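Local structure of aerobic respiration control sensor protein ArcB (Escherichia coli, 2A0B) at residues 34-39 with 106-111; 9-14 with 112-117; 19-22 with 28-31; 49-54 with 95-100; 58-63 with 86-91. The protein relays phosphate in the ArcB/ArcA two-component system through this histidine-containing phosphotransfer domain, leading to activation of ArcA and anaerobic repression of the arc modulon. One frame throughout, in Å; residues are numbered along the deposited sequence. Where two conformers were deposited one is given.

Interaction 1 (34-39 with 106-111). With ZN (zinc ion), chain B.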
# COMPACT_ATOMS: atom_id res chain seq x y z
N ALA A 34 -6.02 -10.84 2.69
CA ALA A 34 -6.34 -11.69 1.57
C ALA A 34 -7.10 -10.93 0.51
O ALA A 34 -6.91 -11.08 -0.70
CB ALA A 34 -7.13 -12.92 2.03
N VAL A 35 -8.00 -10.00 0.93
CA VAL A 35 -8.71 -9.19 0.00
C VAL A 35 -7.73 -8.16 -0.68
O VAL A 35 -7.84 -8.02 -1.88
CB VAL A 35 -9.87 -8.37 0.64
CG1 VAL A 35 -10.49 -7.39 -0.32
CG2 VAL A 35 -10.90 -9.45 1.04
N PHE A 36 -6.87 -7.64 0.12
CA PHE A 36 -5.86 -6.65 -0.44
C PHE A 36 -5.04 -7.37 -1.51
O PHE A 36 -4.87 -6.76 -2.59
CB PHE A 36 -5.00 -6.15 0.68
CG PHE A 36 -3.96 -5.12 0.27
CD1 PHE A 36 -4.32 -3.79 0.15
CD2 PHE A 36 -2.67 -5.55 0.05
CE1 PHE A 36 -3.32 -2.87 -0.21
CE2 PHE A 36 -1.69 -4.63 -0.35
CZ PHE A 36 -2.02 -3.30 -0.45
N GLU A 37 -4.57 -8.58 -1.18
CA GLU A 37 -3.76 -9.27 -2.23
C GLU A 37 -4.49 -9.54 -3.51
O GLU A 37 -3.95 -9.60 -4.63
CB GLU A 37 -3.33 -10.64 -1.70
CG GLU A 37 -2.30 -10.70 -0.62
CD GLU A 37 -2.00 -12.20 -0.41
OE1 GLU A 37 -1.29 -12.76 -1.23
OE2 GLU A 37 -2.58 -12.79 0.49
N LYS A 38 -5.83 -9.83 -3.49
CA LYS A 38 -6.53 -10.08 -4.71
C LYS A 38 -6.82 -8.81 -5.52
O LYS A 38 -7.03 -8.94 -6.71
CB LYS A 38 -7.83 -10.87 -4.47
CG LYS A 38 -9.15 -10.19 -4.35
CD LYS A 38 -10.28 -11.22 -4.44
CE LYS A 38 -11.02 -11.33 -3.12
NZ LYS A 38 -12.08 -12.39 -3.24
N MET A 39 -6.86 -7.65 -4.83
CA MET A 39 -7.22 -6.45 -5.57
C MET A 39 -5.98 -5.69 -6.12
O MET A 39 -6.13 -5.00 -7.13
CB MET A 39 -7.95 -5.44 -4.68
CG MET A 39 -9.22 -6.06 -4.04
SD MET A 39 -10.42 -6.68 -5.21
CE MET A 39 -10.87 -5.24 -6.11
N GLU A 106 6.90 -3.27 -7.98
CA GLU A 106 7.94 -4.25 -7.66
C GLU A 106 7.87 -4.77 -6.25
O GLU A 106 8.33 -5.91 -6.02
CB GLU A 106 9.39 -3.67 -7.87
CG GLU A 106 9.68 -3.45 -9.35
CD GLU A 106 11.08 -2.83 -9.59
OE1 GLU A 106 11.96 -2.91 -8.74
OE2 GLU A 106 11.16 -2.27 -10.69
N GLU A 107 7.40 -4.02 -5.23
CA GLU A 107 7.51 -4.43 -3.87
C GLU A 107 6.14 -4.88 -3.16
O GLU A 107 6.45 -5.40 -2.08
CB GLU A 107 8.03 -3.35 -2.98
CG GLU A 107 6.99 -2.24 -2.71
CD GLU A 107 7.59 -1.29 -1.75
OE1 GLU A 107 7.95 -1.51 -0.60
OE2 GLU A 107 7.81 -0.14 -2.25
N TRP A 108 5.06 -4.63 -3.83
CA TRP A 108 3.91 -4.85 -2.85
C TRP A 108 3.74 -6.31 -2.40
O TRP A 108 3.37 -6.40 -1.20
CB TRP A 108 2.65 -4.32 -3.52
CG TRP A 108 2.11 -5.08 -4.66
CD1 TRP A 108 2.32 -4.92 -6.00
CD2 TRP A 108 1.23 -6.23 -4.60
NE1 TRP A 108 1.65 -5.79 -6.77
CE2 TRP A 108 0.96 -6.64 -5.86
CE3 TRP A 108 0.68 -6.86 -3.44
CZ2 TRP A 108 0.13 -7.74 -6.19
CZ3 TRP A 108 -0.14 -7.94 -3.76
CH2 TRP A 108 -0.40 -8.35 -5.06
N ARG A 109 4.07 -7.24 -3.29
CA ARG A 109 3.92 -8.65 -2.79
C ARG A 109 4.83 -8.88 -1.65
O ARG A 109 4.57 -9.61 -0.63
CB ARG A 109 4.00 -9.60 -3.97
CG ARG A 109 3.02 -9.44 -5.10
CD ARG A 109 3.12 -10.51 -6.18
NE ARG A 109 2.10 -10.47 -7.22
CZ ARG A 109 2.12 -9.73 -8.32
NH1 ARG A 109 3.14 -8.89 -8.52
NH2 ARG A 109 1.12 -9.79 -9.18
N HIS A 110 6.11 -8.37 -1.65
CA HIS A 110 7.02 -8.51 -0.56
C HIS A 110 6.55 -7.92 0.76
O HIS A 110 6.70 -8.43 1.85
CB HIS A 110 8.43 -7.94 -0.98
CG HIS A 110 9.38 -7.76 0.14
ND1 HIS A 110 10.09 -8.81 0.69
CD2 HIS A 110 9.81 -6.71 0.89
CE1 HIS A 110 10.85 -8.42 1.67
NE2 HIS A 110 10.72 -7.12 1.82
N ASP A 111 5.96 -6.68 0.66
CA ASP A 111 5.42 -6.03 1.84
C ASP A 111 4.23 -6.94 2.40
O ASP A 111 4.31 -7.00 3.63
CB ASP A 111 4.81 -4.68 1.44
CG ASP A 111 5.77 -3.53 1.24
OD1 ASP A 111 6.79 -3.83 0.53
OD2 ASP A 111 5.73 -2.40 1.73
ZN ZN B . 9.21 1.05 -1.38

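Interaction 2 (9-14 with 112-117)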
# COMPACT_ATOMS: atom_id res chain seq x y z
N GLU A 9 9.51 -2.67 11.20
CA GLU A 9 9.27 -1.30 11.65
C GLU A 9 9.06 -0.31 10.53
O GLU A 9 8.27 0.64 10.60
CB GLU A 9 10.46 -0.79 12.51
CG GLU A 9 10.72 -1.73 13.67
CD GLU A 9 11.78 -1.28 14.66
OE1 GLU A 9 12.75 -0.58 14.29
OE2 GLU A 9 11.61 -1.67 15.85
N ALA A 10 9.84 -0.51 9.47
CA ALA A 10 9.80 0.38 8.33
C ALA A 10 8.58 0.18 7.46
O ALA A 10 8.02 1.15 6.96
CB ALA A 10 11.08 0.17 7.52
N LEU A 11 8.11 -1.04 7.25
CA LEU A 11 7.09 -1.31 6.28
C LEU A 11 5.65 -1.36 6.99
O LEU A 11 4.78 -1.25 6.20
CB LEU A 11 7.30 -2.65 5.57
CG LEU A 11 8.68 -2.72 4.76
CD1 LEU A 11 8.79 -4.10 4.18
CD2 LEU A 11 8.56 -1.67 3.65
N LEU A 12 5.75 -1.64 8.26
CA LEU A 12 4.35 -1.82 8.84
C LEU A 12 4.09 -0.76 9.86
O LEU A 12 4.93 -0.16 10.48
CB LEU A 12 4.38 -3.15 9.63
CG LEU A 12 4.81 -4.39 8.83
CD1 LEU A 12 4.82 -5.61 9.76
CD2 LEU A 12 3.96 -4.53 7.60
N ASP A 13 2.76 -0.57 10.16
CA ASP A 13 2.42 0.31 11.27
C ASP A 13 2.25 -0.54 12.54
O ASP A 13 1.11 -1.06 12.76
CB ASP A 13 1.11 1.03 10.94
CG ASP A 13 0.73 2.08 11.98
OD1 ASP A 13 1.24 2.15 13.09
OD2 ASP A 13 -0.12 2.89 11.52
N ILE A 14 3.30 -0.81 13.24
CA ILE A 14 3.30 -1.73 14.39
C ILE A 14 2.40 -1.27 15.53
O ILE A 14 1.59 -2.15 15.94
CB ILE A 14 4.72 -2.04 14.91
CG1 ILE A 14 5.53 -2.53 13.70
CG2 ILE A 14 4.62 -3.13 15.98
CD1 ILE A 14 5.01 -3.79 13.07
N VAL A 112 3.51 -7.51 1.50
CA VAL A 112 2.41 -8.41 2.09
C VAL A 112 3.02 -9.60 2.78
O VAL A 112 2.64 -10.01 3.89
CB VAL A 112 1.51 -8.82 0.96
CG1 VAL A 112 0.64 -10.06 1.28
CG2 VAL A 112 0.64 -7.67 0.43
N GLU A 113 4.13 -10.19 2.18
CA GLU A 113 4.75 -11.31 2.90
C GLU A 113 5.32 -10.97 4.22
O GLU A 113 5.39 -11.72 5.21
CB GLU A 113 5.91 -11.86 1.99
CG GLU A 113 5.36 -12.50 0.76
CD GLU A 113 6.39 -12.83 -0.33
OE1 GLU A 113 7.51 -12.31 -0.25
OE2 GLU A 113 6.03 -13.58 -1.23
N VAL A 114 5.92 -9.77 4.47
CA VAL A 114 6.42 -9.25 5.68
C VAL A 114 5.24 -9.09 6.73
O VAL A 114 5.51 -9.48 7.83
CB VAL A 114 7.14 -7.89 5.50
CG1 VAL A 114 7.53 -7.27 6.80
CG2 VAL A 114 8.47 -8.22 4.72
N LEU A 115 4.14 -8.61 6.25
CA LEU A 115 2.99 -8.49 7.25
C LEU A 115 2.50 -9.87 7.61
O LEU A 115 2.32 -10.08 8.82
CB LEU A 115 1.97 -7.60 6.58
CG LEU A 115 0.61 -7.54 7.40
CD1 LEU A 115 0.94 -7.02 8.73
CD2 LEU A 115 -0.36 -6.73 6.55
N LYS A 116 2.42 -10.78 6.67
CA LYS A 116 1.95 -12.15 7.02
C LYS A 116 2.85 -12.74 8.06
O LYS A 116 2.44 -13.36 9.06
CB LYS A 116 1.88 -13.08 5.83
CG LYS A 116 0.69 -12.85 4.93
CD LYS A 116 0.69 -13.67 3.68
CE LYS A 116 -0.55 -13.52 2.84
NZ LYS A 116 -0.42 -14.26 1.54
N ALA A 117 4.18 -12.61 7.91
CA ALA A 117 5.10 -13.17 8.87
C ALA A 117 4.99 -12.55 10.23
O ALA A 117 5.08 -13.21 11.25
CB ALA A 117 6.52 -13.03 8.27

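Interaction 3 (19-22 with 28-31)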
# COMPACT_ATOMS: atom_id res chain seq x y z
N GLN A 19 -2.45 -2.71 18.41
CA GLN A 19 -3.76 -2.34 19.02
C GLN A 19 -4.83 -3.18 18.34
O GLN A 19 -5.78 -3.73 19.01
CB GLN A 19 -3.99 -0.86 18.78
CG GLN A 19 -5.34 -0.36 19.34
CD GLN A 19 -5.58 1.09 18.97
OE1 GLN A 19 -5.43 1.95 19.84
NE2 GLN A 19 -5.97 1.41 17.77
N TYR A 20 -4.83 -3.35 17.03
CA TYR A 20 -5.78 -4.16 16.33
C TYR A 20 -5.84 -5.59 16.80
O TYR A 20 -6.97 -6.17 16.96
CB TYR A 20 -5.52 -4.11 14.82
CG TYR A 20 -6.33 -3.00 14.20
CD1 TYR A 20 -6.43 -1.73 14.78
CD2 TYR A 20 -7.00 -3.23 13.02
CE1 TYR A 20 -7.17 -0.72 14.20
CE2 TYR A 20 -7.75 -2.22 12.42
CZ TYR A 20 -7.83 -0.97 13.03
OH TYR A 20 -8.60 -0.01 12.39
N LEU A 21 -4.73 -6.22 17.12
CA LEU A 21 -4.70 -7.60 17.60
C LEU A 21 -5.47 -7.69 18.95
O LEU A 21 -6.11 -8.71 19.16
CB LEU A 21 -3.28 -8.12 17.79
CG LEU A 21 -2.68 -8.72 16.49
CD1 LEU A 21 -1.21 -8.99 16.82
CD2 LEU A 21 -3.39 -9.99 16.07
N GLU A 22 -5.26 -6.73 19.78
CA GLU A 22 -5.93 -6.71 21.09
C GLU A 22 -7.41 -6.45 20.88
O GLU A 22 -8.24 -7.00 21.65
CB GLU A 22 -5.33 -5.64 21.96
CG GLU A 22 -3.93 -5.89 22.45
CD GLU A 22 -3.07 -4.65 22.53
OE1 GLU A 22 -3.50 -3.54 22.93
OE2 GLU A 22 -1.86 -4.79 22.18
N LEU A 28 -9.48 -10.80 11.45
CA LEU A 28 -9.96 -9.71 10.61
C LEU A 28 -8.75 -9.16 9.83
O LEU A 28 -8.96 -8.80 8.68
CB LEU A 28 -10.72 -8.62 11.36
CG LEU A 28 -11.52 -7.67 10.46
CD1 LEU A 28 -12.74 -8.39 9.89
CD2 LEU A 28 -11.93 -6.39 11.17
N ILE A 29 -7.58 -9.12 10.42
CA ILE A 29 -6.36 -8.66 9.74
C ILE A 29 -6.02 -9.60 8.59
O ILE A 29 -5.89 -9.22 7.43
CB ILE A 29 -5.22 -8.52 10.75
CG1 ILE A 29 -5.57 -7.44 11.80
CG2 ILE A 29 -3.88 -8.15 10.11
CD1 ILE A 29 -4.86 -7.65 13.13
N THR A 30 -5.98 -10.91 8.83
CA THR A 30 -5.64 -11.84 7.75
C THR A 30 -6.69 -11.91 6.67
O THR A 30 -6.37 -12.04 5.47
CB THR A 30 -5.25 -13.23 8.29
OG1 THR A 30 -6.26 -13.70 9.17
CG2 THR A 30 -3.95 -13.21 9.08
N ASP A 31 -8.00 -11.81 7.00
CA ASP A 31 -9.00 -11.76 5.96
C ASP A 31 -8.87 -10.47 5.10
O ASP A 31 -9.15 -10.56 3.92
CB ASP A 31 -10.44 -11.75 6.54
CG ASP A 31 -10.77 -13.10 7.16
OD1 ASP A 31 -10.07 -14.08 6.89
OD2 ASP A 31 -11.77 -13.13 7.92

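Interaction 4 (49-54 with 95-100)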
# COMPACT_ATOMS: atom_id res chain seq x y z
N SER A 49 -1.68 1.93 -16.55
CA SER A 49 -2.34 2.34 -17.79
C SER A 49 -2.59 3.84 -17.76
O SER A 49 -2.33 4.56 -18.74
CB SER A 49 -3.53 1.45 -18.12
OG SER A 49 -4.61 1.72 -17.26
N ASN A 50 -2.90 4.39 -16.58
CA ASN A 50 -3.07 5.84 -16.46
C ASN A 50 -1.74 6.58 -16.66
O ASN A 50 -1.68 7.67 -17.25
CB ASN A 50 -3.70 6.16 -15.09
CG ASN A 50 -5.21 5.98 -15.12
OD1 ASN A 50 -5.82 5.28 -14.30
ND2 ASN A 50 -5.87 6.67 -16.05
N LEU A 51 -0.65 5.98 -16.20
CA LEU A 51 0.67 6.60 -16.35
C LEU A 51 0.95 6.67 -17.87
O LEU A 51 1.31 7.76 -18.33
CB LEU A 51 1.75 5.81 -15.63
CG LEU A 51 3.17 6.38 -15.70
CD1 LEU A 51 3.23 7.80 -15.13
CD2 LEU A 51 4.16 5.44 -15.06
N THR A 52 0.67 5.60 -18.57
CA THR A 52 0.91 5.60 -20.03
C THR A 52 0.09 6.62 -20.78
O THR A 52 0.55 7.34 -21.68
CB THR A 52 0.61 4.23 -20.64
OG1 THR A 52 1.56 3.30 -20.10
CG2 THR A 52 0.72 4.25 -22.17
N ALA A 53 -1.18 6.75 -20.43
CA ALA A 53 -2.09 7.73 -21.02
C ALA A 53 -1.83 9.13 -20.52
O ALA A 53 -2.52 10.09 -20.87
CB ALA A 53 -3.52 7.29 -20.70
N GLN A 54 -0.92 9.33 -19.58
CA GLN A 54 -0.63 10.62 -18.96
C GLN A 54 -1.90 11.22 -18.41
O GLN A 54 -2.15 12.43 -18.46
CB GLN A 54 0.17 11.49 -19.98
CG GLN A 54 1.54 10.86 -20.18
CD GLN A 54 2.65 11.57 -20.87
OE1 GLN A 54 3.33 10.98 -21.74
NE2 GLN A 54 2.94 12.83 -20.54
N ASP A 95 8.42 14.53 -11.81
CA ASP A 95 9.69 13.79 -12.04
C ASP A 95 9.64 12.35 -11.52
O ASP A 95 10.32 11.47 -12.00
CB ASP A 95 10.84 14.42 -11.29
CG ASP A 95 11.42 15.72 -11.99
OD1 ASP A 95 11.01 15.84 -13.11
OD2 ASP A 95 11.99 16.31 -11.07
N ASN A 96 8.89 12.16 -10.39
CA ASN A 96 9.03 10.91 -9.67
C ASN A 96 7.77 10.04 -9.66
O ASN A 96 7.99 8.87 -9.29
CB ASN A 96 9.34 11.33 -8.22
CG ASN A 96 10.79 11.76 -8.02
OD1 ASN A 96 11.53 11.52 -8.98
ND2 ASN A 96 11.12 12.28 -6.86
N VAL A 97 6.67 10.52 -10.20
CA VAL A 97 5.48 9.59 -10.06
C VAL A 97 5.64 8.29 -10.75
O VAL A 97 5.23 7.21 -10.28
CB VAL A 97 4.24 10.40 -10.44
CG1 VAL A 97 4.12 10.64 -11.94
CG2 VAL A 97 3.04 9.60 -9.89
N GLY A 98 6.30 8.22 -11.94
CA GLY A 98 6.50 6.92 -12.61
C GLY A 98 7.46 6.07 -11.74
O GLY A 98 7.23 4.83 -11.79
N GLU A 99 8.44 6.57 -11.06
CA GLU A 99 9.35 5.83 -10.20
C GLU A 99 8.53 5.27 -8.99
O GLU A 99 8.70 4.09 -8.68
CB GLU A 99 10.54 6.59 -9.67
CG GLU A 99 11.56 5.69 -8.97
CD GLU A 99 13.00 5.89 -9.41
OE1 GLU A 99 13.26 6.53 -10.46
OE2 GLU A 99 13.97 5.47 -8.72
N TRP A 100 7.67 6.14 -8.44
CA TRP A 100 6.90 5.58 -7.28
C TRP A 100 5.96 4.53 -7.75
O TRP A 100 5.80 3.55 -6.94
CB TRP A 100 6.11 6.78 -6.72
CG TRP A 100 6.94 7.82 -6.05
CD1 TRP A 100 8.15 7.73 -5.46
CD2 TRP A 100 6.59 9.22 -5.98
NE1 TRP A 100 8.56 8.94 -4.96
CE2 TRP A 100 7.60 9.87 -5.30
CE3 TRP A 100 5.44 9.91 -6.41
CZ2 TRP A 100 7.58 11.25 -5.00
CZ3 TRP A 100 5.45 11.29 -6.15
CH2 TRP A 100 6.47 11.91 -5.46

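Interaction 5 (58-63 with 86-91)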
# COMPACT_ATOMS: atom_id res chain seq x y z
N GLY A 58 -6.59 10.24 -13.23
CA GLY A 58 -6.66 8.78 -13.12
C GLY A 58 -5.58 8.27 -12.18
O GLY A 58 -5.77 7.43 -11.30
N ILE A 59 -4.33 8.79 -12.32
CA ILE A 59 -3.26 8.41 -11.44
C ILE A 59 -3.51 8.84 -10.00
O ILE A 59 -3.31 8.03 -9.09
CB ILE A 59 -1.89 9.06 -11.87
CG1 ILE A 59 -1.52 8.55 -13.26
CG2 ILE A 59 -0.82 8.83 -10.82
CD1 ILE A 59 -0.34 9.41 -13.79
N VAL A 60 -3.98 10.05 -9.75
CA VAL A 60 -4.20 10.54 -8.40
C VAL A 60 -5.38 9.73 -7.79
O VAL A 60 -5.26 9.46 -6.60
CB VAL A 60 -4.54 12.05 -8.48
CG1 VAL A 60 -5.07 12.58 -7.15
CG2 VAL A 60 -3.25 12.81 -8.87
N GLU A 61 -6.39 9.45 -8.57
CA GLU A 61 -7.55 8.72 -8.00
C GLU A 61 -7.19 7.30 -7.57
O GLU A 61 -7.51 6.85 -6.47
CB GLU A 61 -8.69 8.69 -9.04
CG GLU A 61 -9.73 9.75 -8.75
CD GLU A 61 -10.49 10.23 -9.97
OE1 GLU A 61 -10.53 9.49 -10.97
OE2 GLU A 61 -11.04 11.36 -9.93
N GLU A 62 -6.35 6.63 -8.38
CA GLU A 62 -5.94 5.26 -8.04
C GLU A 62 -4.96 5.30 -6.91
O GLU A 62 -4.91 4.42 -5.99
CB GLU A 62 -5.42 4.54 -9.30
CG GLU A 62 -5.46 3.03 -9.16
CD GLU A 62 -6.89 2.46 -9.16
OE1 GLU A 62 -7.86 3.20 -9.37
OE2 GLU A 62 -6.99 1.25 -8.94
N GLY A 63 -4.04 6.30 -6.85
CA GLY A 63 -3.15 6.45 -5.72
C GLY A 63 -3.96 6.54 -4.37
O GLY A 63 -3.56 5.98 -3.41
N GLN A 86 -0.76 10.39 -4.89
CA GLN A 86 -1.94 11.27 -5.04
C GLN A 86 -1.61 12.69 -4.70
O GLN A 86 -2.59 13.49 -4.55
CB GLN A 86 -3.09 10.71 -4.11
CG GLN A 86 -2.83 10.90 -2.67
CD GLN A 86 -4.03 10.97 -1.70
OE1 GLN A 86 -4.98 10.24 -1.90
NE2 GLN A 86 -3.94 11.78 -0.68
N SER A 87 -0.36 13.18 -4.69
CA SER A 87 -0.04 14.53 -4.28
C SER A 87 0.67 15.33 -5.41
O SER A 87 1.86 15.59 -5.21
CB SER A 87 0.80 14.54 -3.03
OG SER A 87 0.14 14.03 -1.91
N PRO A 88 -0.05 15.74 -6.41
CA PRO A 88 0.54 16.47 -7.56
C PRO A 88 0.98 17.85 -7.15
O PRO A 88 1.70 18.49 -7.95
CB PRO A 88 -0.48 16.45 -8.66
CG PRO A 88 -1.79 16.27 -7.94
CD PRO A 88 -1.47 15.47 -6.72
N ASP A 89 0.73 18.34 -5.95
CA ASP A 89 1.22 19.57 -5.41
C ASP A 89 2.72 19.52 -5.09
O ASP A 89 3.37 20.54 -4.87
CB ASP A 89 0.46 19.95 -4.12
CG ASP A 89 0.43 18.83 -3.08
OD1 ASP A 89 -0.25 17.82 -3.34
OD2 ASP A 89 1.02 18.95 -2.01
N LEU A 90 3.30 18.32 -4.99
CA LEU A 90 4.70 18.17 -4.61
C LEU A 90 5.57 18.59 -5.81
O LEU A 90 5.26 18.25 -6.91
CB LEU A 90 4.94 16.66 -4.33
CG LEU A 90 4.33 16.11 -3.03
CD1 LEU A 90 4.56 14.59 -2.97
CD2 LEU A 90 4.85 16.75 -1.79
N PRO A 91 6.58 19.37 -5.49
CA PRO A 91 7.51 19.78 -6.58
C PRO A 91 8.08 18.61 -7.38
O PRO A 91 8.31 18.72 -8.60
CB PRO A 91 8.63 20.45 -5.80
CG PRO A 91 8.09 20.87 -4.49
CD PRO A 91 6.98 19.87 -4.18

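Interaction 1 (34-39 with 106-111)
W108 reaches from helix 93-122 to the backbone of helix 26-52, where its ring carbon CH2 lies 3.8 Å from the carbonyl oxygen of E37 and its CZ3 4.1 Å from CA of the same residue. This is the tight part of the contact. The carbonyl oxygen approaches the indole obliquely, and the pair is better read as van der Waals contact than as a bond. The torsion of W108 (chi1 71°) sets CG between the backbone N and the carbonyl carbon and turns the six-membered end of the ring toward helix 26-52. F36 fits more loosely: its CE2 stands 4.5 Å from CE3 of W108, the rings meeting obliquely. The joint buried surface is modest, 121 Å².

The loose side is polar. E37 turns its carboxylate to K116, with which OE2 forms a salt bridge. R109 is modelled in two conformers, so any placement of its guanidinium over W108 is doubtful. E107 takes no part in the packing against 34-39. Its extended chain leads away to the zinc ion, which OE2 binds at 2.0 Å; OE1, at 3.0 Å, is much farther from the metal. H77 and E103 complete the zinc site within this chain. Near it the helix is kinked, the N atoms of R109 and H110 lacking bonds to the preceding turn.

Within the bundle, W108 also packs on M40, P41 and V44 farther along helix 26-52, F36 leans on V112, and E107 touches L78 and L81 of helix 76-85.

Interaction 2 (9-14 with 112-117)
L12 and L115 approach to 7.0 Å between CA atoms, and L11 and V114 to 8.0 Å, where the end of helix 7-11 runs past one face of helix 93-122. L12 is the residue at which the chain leaves the helix (phi -116°, psi 162°), so its extended backbone follows directly on the helical L11, and both residues direct their side chains toward 112-117.

L12 makes the closest approach. Its CD2 meets CB of L115 at 3.8 Å and CD1 of L115 at 4.1 Å, so one methyl lies against both the root and a branch of the partner. Its other branch, CD1, is 4.3 Å from CG1 of V114. CD1 of L11 rests against both methyls of V114, 4.2 Å from CG2 and 4.3 Å from CG1, the two side chains at about a right angle. CG1 of V114 thus lies between the two leucines, while CG2 meets L11. The first torsion of V114 (chi1 173°) places CG1 anti to the backbone N, where both leucines meet it, and leaves CG2 beside that N, on the L11 side only.

Around this patch L17 of helix 14-23 touches both L12 and L115, W118 packs on L12, and L11 lies against H77 of the zinc site. Polar links sit outside the apolar zone: the carbonyl O of L12 is hydrogen-bonded to NE of R76, and the backbone of D13 pairs with G74.

All the paired atoms are carbon and 178 Å² is buried, so the geometry supports hydrophobic packing as what holds these two segments together, while the directional bonds named here, to R76 and G74, run to residues outside them.

Interaction 3 (19-22 with 28-31)
Y20 and I29 face each other with their CA atoms 8.0 Å apart, one on helix 14-23 and the other near the start of helix 26-52, two successive helices joined by a link of only two residues. In this histidine-containing phosphotransfer domain helix 26-52 is one of the four members of the helical bundle, and helix 14-23 is one of the two short helices that precede it. The contact joins this short N-terminal helix to the first turns of helix 26-52.

The evidence for packing is three side chains and 119 Å² of buried surface. I29 is the buried partner. Its CG1 lies beside the backbone N and anti to the carbonyl carbon (chi1 -64°), and from there the chain runs out to CD1, the atom that does all the close touching. Y20 meets it at the root of its side chain rather than with the ring: the nearest ring carbon, CD2, is 4.9 Å from CD1 of I29. L21 starts off to one side of the interface, yet its branch turns in and crosses I29 at about a right angle, with CG 4.1 Å from CD1 of I29.

Helix 93-122 takes part from a third direction. L21 also packs on W118 and A122, and I29 on V119, so the apolar patch is shared by three helices. Nearby, in the first turns of helix 26-52, D31 forms a salt bridge with K27.

At the centre, CD1 of I29 is 4.0 Å from both CB of Y20 and CD2 of L21, and the directions to these two carbons diverge by about 105°.

Interaction 4 (49-54 with 95-100)
L51 carries the apolar contact between the end of helix 26-52 and an early turn of helix 93-122. Its CD2 lies 3.7 Å from CA of G98, a methyl set directly on backbone, because glycine has no side chain to stand in between. The other branch, CD1, meets CG1 of V97 more loosely at 4.4 Å. Two torsions account for this division: chi1 (-179°), with CG anti to the backbone N, carries CG across the gap, and chi2 (58°) sets CD2 on G98 and CD1 toward V97. The CA atoms of L51 and G98 are accordingly only 6.9 Å apart, although just 91 Å² is buried. I59 of helix 56-72 touches both L51 and V97 and makes this a three-helix junction.

Backbone hydrogen bonding shapes each side separately. After L51 the helix ends in a Schellman motif, with Q54 at positive phi (54°) and its N bonded to O of L51 at 3.0 Å. Across the gap, the helix is kinked at G98 and E99, whose N atoms lack a bond to the preceding turn; the regular pattern is back at W100, with N to O of N96 at 2.9 Å.

The aromatic group turns away from this contact, the W100 ring packing on L81, Q84 and I85 of helix 76-85. D95 belongs to the zinc site, yet it lies far from the zinc ion of this chain, so it probably serves the ion of a crystal neighbour.

The whole is helix-helix packing at one end of the four-helix bundle of an HPt domain.

Interaction 5 (58-63 with 86-91)
V60 and P88 cross at about a right angle where helix 56-72, one of the four helices of the HPt bundle, meets the loop between helices 76-85 and 93-122. The two branches of V60 are divided between two partners. CG1, anti to the backbone N (chi1 168°), points at the backbone of Q86 and lies 3.7 Å from its carbonyl O, while CG2 turns to the proline ring.

Q86 comes in alongside the helix. Its CB rests 3.5 Å from the carbonyl O of V60 and 4.3 Å from C of G63, and the CA atoms of V60 and Q86 are only 4.1 Å apart. Such proximity is possible next to G63, which puts no side chain in the way. With CG held between its backbone N and carbonyl carbon (chi1 71°), the extended chain of Q86 carries OE1 to a hydrogen bond with ND1 of H64, the phosphorylation site, so the loop supplies a second-shell partner to that histidine.

Beyond Q86 the chain makes a type I turn from S87 to L90, closed by N of L90 to O of S87 at 3.1 Å, and P88 also packs on W93. At the proline, CG2 of V60 is equally far from CD and CG of P88, 3.9 Å from each.

From the N terminus, interaction 2 opens first and closes last, joining helix 7-11 to the late part of helix 93-122 and enclosing the other four. Interaction 3 closes early, a short loop between helices 14-23 and 26-52, completed before interaction 1 begins. Interactions 1, 4 and 5 then nest in that order: 1 and 4 pair helix 26-52 with helix 93-122 at two levels, their centres 20 Å apart, and 5 ties helix 56-72 to the loop before helix 93-122. None cross. Interactions 1 and 2 touch through the salt bridge of E37 with K116, and 4 and 5 through I59, whereas 3 and 4 lie on opposite sides of the chain's centre.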